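Indole-3-acetic acid-amido synthetase GH3.15 (Arabidopsis thaliana, PDB 6E1Q) catalyses the ATP-dependent conjugation of the auxin precursor indole-3-butyric acid, and of the herbicide 2,4-DB, to glutamine, and possibly of the former to cysteine. Local coordinates at residues M1-D6 / L14-D19. Residues are numbered along the deposited sequence; the frame is centred on the assembly and turned at random.
Sequences MLPKFD and LSLLED
The ring of Phe5 meets Leu16 CD2 obliquely, while the carbonyl O of Pro3 lies in the ring plane at an edge. The nearest approach to this residue is in fact at the root of its side chain, where Leu16 CD2 stands 4.2 Å from Phe5 CB. Pro3 makes the closer contact. CG of the proline ring reaches the leucine fork and sits against both methyls, with Pro3 CG 3.6 Å from Leu16 CD2 and 3.7 Å from Leu16 CD1. What carries the leucine fork out from the helix to the loop is an extended first torsion, with CG opposite the backbone N (chi1 -168°). The two segments share no hydrogen bond; Leu16 alone bridges them by apolar contact, and little surface is buried. This is the N-terminal loop of the chain running roughly antiparallel beside helix 10-22, the first helix of the chain, at the protein surface. Phe5 also touches Cys13 of that helix, and Leu2 touches Leu20. Both the loop and helix 10-22 also pack on helix 112-132, through Leu2 on Phe121, Phe5 on Ser123 and Leu16 on Leu124. Elsewhere on helix 10-22, Glu18 hydrogen-bonds Tyr416 and Asn417, tying the helix to the end of strand 404-416.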
loop_
_atom_site.group_PDB
_atom_site.type_symbol
_atom_site.label_atom_id
_atom_site.label_comp_id
_atom_site.label_asym_id
_atom_site.label_seq_id
_atom_site.Cartn_x
_atom_site.Cartn_y
_atom_site.Cartn_z
ATOM N N MET A 1 -15.704 -10.632 18.453
ATOM C CA MET A 1 -14.405 -11.177 18.848
ATOM C C MET A 1 -14.191 -12.558 18.209
ATOM O O MET A 1 -15.142 -13.194 17.760
ATOM C CB MET A 1 -14.305 -11.266 20.377
ATOM C CG MET A 1 -12.883 -11.383 20.902
ATOM S SD MET A 1 -12.700 -10.973 22.655
ATOM C CE MET A 1 -14.369 -11.220 23.272
ATOM N N LEU A 2 -12.935 -13.009 18.158
ATOM C CA LEU A 2 -12.413 -14.265 17.626
ATOM C C LEU A 2 -12.313 -15.310 18.730
ATOM O O LEU A 2 -11.946 -14.979 19.862
ATOM C CB LEU A 2 -11.034 -14.061 17.016
ATOM C CG LEU A 2 -10.955 -13.690 15.545
ATOM C CD1 LEU A 2 -9.569 -13.164 15.232
ATOM C CD2 LEU A 2 -11.291 -14.901 14.685
ATOM N N PRO A 3 -12.616 -16.572 18.433
ATOM C CA PRO A 3 -12.545 -17.615 19.461
ATOM C C PRO A 3 -11.118 -18.071 19.734
ATOM O O PRO A 3 -10.191 -17.843 18.954
ATOM C CB PRO A 3 -13.381 -18.758 18.871
ATOM C CG PRO A 3 -13.317 -18.560 17.404
ATOM C CD PRO A 3 -13.150 -17.078 17.155
ATOM N N LYS A 4 -10.959 -18.729 20.877
ATOM C CA LYS A 4 -9.683 -19.342 21.218
ATOM C C LYS A 4 -9.350 -20.435 20.212
ATOM O O LYS A 4 -10.206 -21.250 19.856
ATOM C CB LYS A 4 -9.744 -19.921 22.628
ATOM C CG LYS A 4 -10.578 -19.089 23.588
ATOM C CD LYS A 4 -11.607 -19.943 24.322
ATOM C CE LYS A 4 -12.138 -19.231 25.555
ATOM N NZ LYS A 4 -13.384 -19.878 26.057
ATOM N N PHE A 5 -8.105 -20.445 19.744
ATOM C CA PHE A 5 -7.688 -21.453 18.784
ATOM C C PHE A 5 -6.190 -21.695 18.910
ATOM O O PHE A 5 -5.432 -20.844 19.386
ATOM C CB PHE A 5 -8.052 -21.049 17.349
ATOM C CG PHE A 5 -7.240 -19.912 16.821
ATOM C CD1 PHE A 5 -7.599 -18.601 17.102
ATOM C CD2 PHE A 5 -6.115 -20.145 16.046
ATOM C CE1 PHE A 5 -6.849 -17.534 16.621
ATOM C CE2 PHE A 5 -5.350 -19.085 15.563
ATOM C CZ PHE A 5 -5.724 -17.774 15.849
ATOM N N ASP A 6 -5.777 -22.875 18.451
ATOM C CA ASP A 6 -4.382 -23.288 18.469
ATOM C C ASP A 6 -3.733 -22.904 17.146
ATOM O O ASP A 6 -4.005 -23.555 16.126
ATOM C CB ASP A 6 -4.295 -24.792 18.701
ATOM C CG ASP A 6 -2.871 -25.303 18.776
ATOM O OD1 ASP A 6 -1.921 -24.498 18.700
ATOM O OD2 ASP A 6 -2.708 -26.537 18.910
ATOM N N LEU A 14 -7.955 -23.602 9.531
ATOM C CA LEU A 14 -8.707 -23.557 8.282
ATOM C C LEU A 14 -10.187 -23.815 8.525
ATOM O O LEU A 14 -11.048 -23.231 7.855
ATOM C CB LEU A 14 -8.149 -24.586 7.296
ATOM C CG LEU A 14 -6.673 -24.444 6.916
ATOM C CD1 LEU A 14 -6.209 -25.669 6.144
ATOM C CD2 LEU A 14 -6.461 -23.181 6.102
ATOM N N SER A 15 -10.505 -24.701 9.474
ATOM C CA SER A 15 -11.907 -24.935 9.802
ATOM C C SER A 15 -12.547 -23.695 10.420
ATOM O O SER A 15 -13.722 -23.413 10.170
ATOM C CB SER A 15 -12.037 -26.134 10.737
ATOM O OG SER A 15 -13.327 -26.177 11.300
ATOM N N LEU A 16 -11.794 -22.929 11.205
ATOM C CA LEU A 16 -12.341 -21.697 11.765
ATOM C C LEU A 16 -12.579 -20.645 10.678
ATOM O O LEU A 16 -13.573 -19.904 10.723
ATOM C CB LEU A 16 -11.396 -21.148 12.834
ATOM C CG LEU A 16 -12.010 -20.041 13.686
ATOM C CD1 LEU A 16 -13.319 -20.536 14.294
ATOM C CD2 LEU A 16 -11.044 -19.580 14.771
ATOM N N LEU A 17 -11.669 -20.551 9.707
ATOM C CA LEU A 17 -11.884 -19.620 8.603
ATOM C C LEU A 17 -13.154 -19.974 7.832
ATOM O O LEU A 17 -13.861 -19.084 7.342
ATOM C CB LEU A 17 -10.675 -19.616 7.671
ATOM C CG LEU A 17 -9.345 -19.067 8.190
ATOM C CD1 LEU A 17 -8.230 -19.330 7.186
ATOM C CD2 LEU A 17 -9.445 -17.568 8.502
ATOM N N GLU A 18 -13.459 -21.267 7.702
ATOM C CA GLU A 18 -14.717 -21.652 7.064
ATOM C C GLU A 18 -15.909 -21.185 7.892
ATOM O O GLU A 18 -16.835 -20.572 7.359
ATOM C CB GLU A 18 -14.762 -23.168 6.824
ATOM C CG GLU A 18 -13.688 -23.671 5.839
ATOM C CD GLU A 18 -13.654 -22.908 4.495
ATOM O OE1 GLU A 18 -14.626 -22.987 3.717
ATOM O OE2 GLU A 18 -12.635 -22.241 4.202
ATOM N N ASP A 19 -15.893 -21.448 9.207
ATOM C CA ASP A 19 -16.933 -20.931 10.098
ATOM C C ASP A 19 -17.118 -19.428 9.930
ATOM O O ASP A 19 -18.249 -18.945 9.782
ATOM C CB ASP A 19 -16.594 -21.238 11.561
ATOM C CG ASP A 19 -16.527 -22.723 11.853
ATOM O OD1 ASP A 19 -16.901 -23.534 10.975
ATOM O OD2 ASP A 19 -16.073 -23.076 12.966
#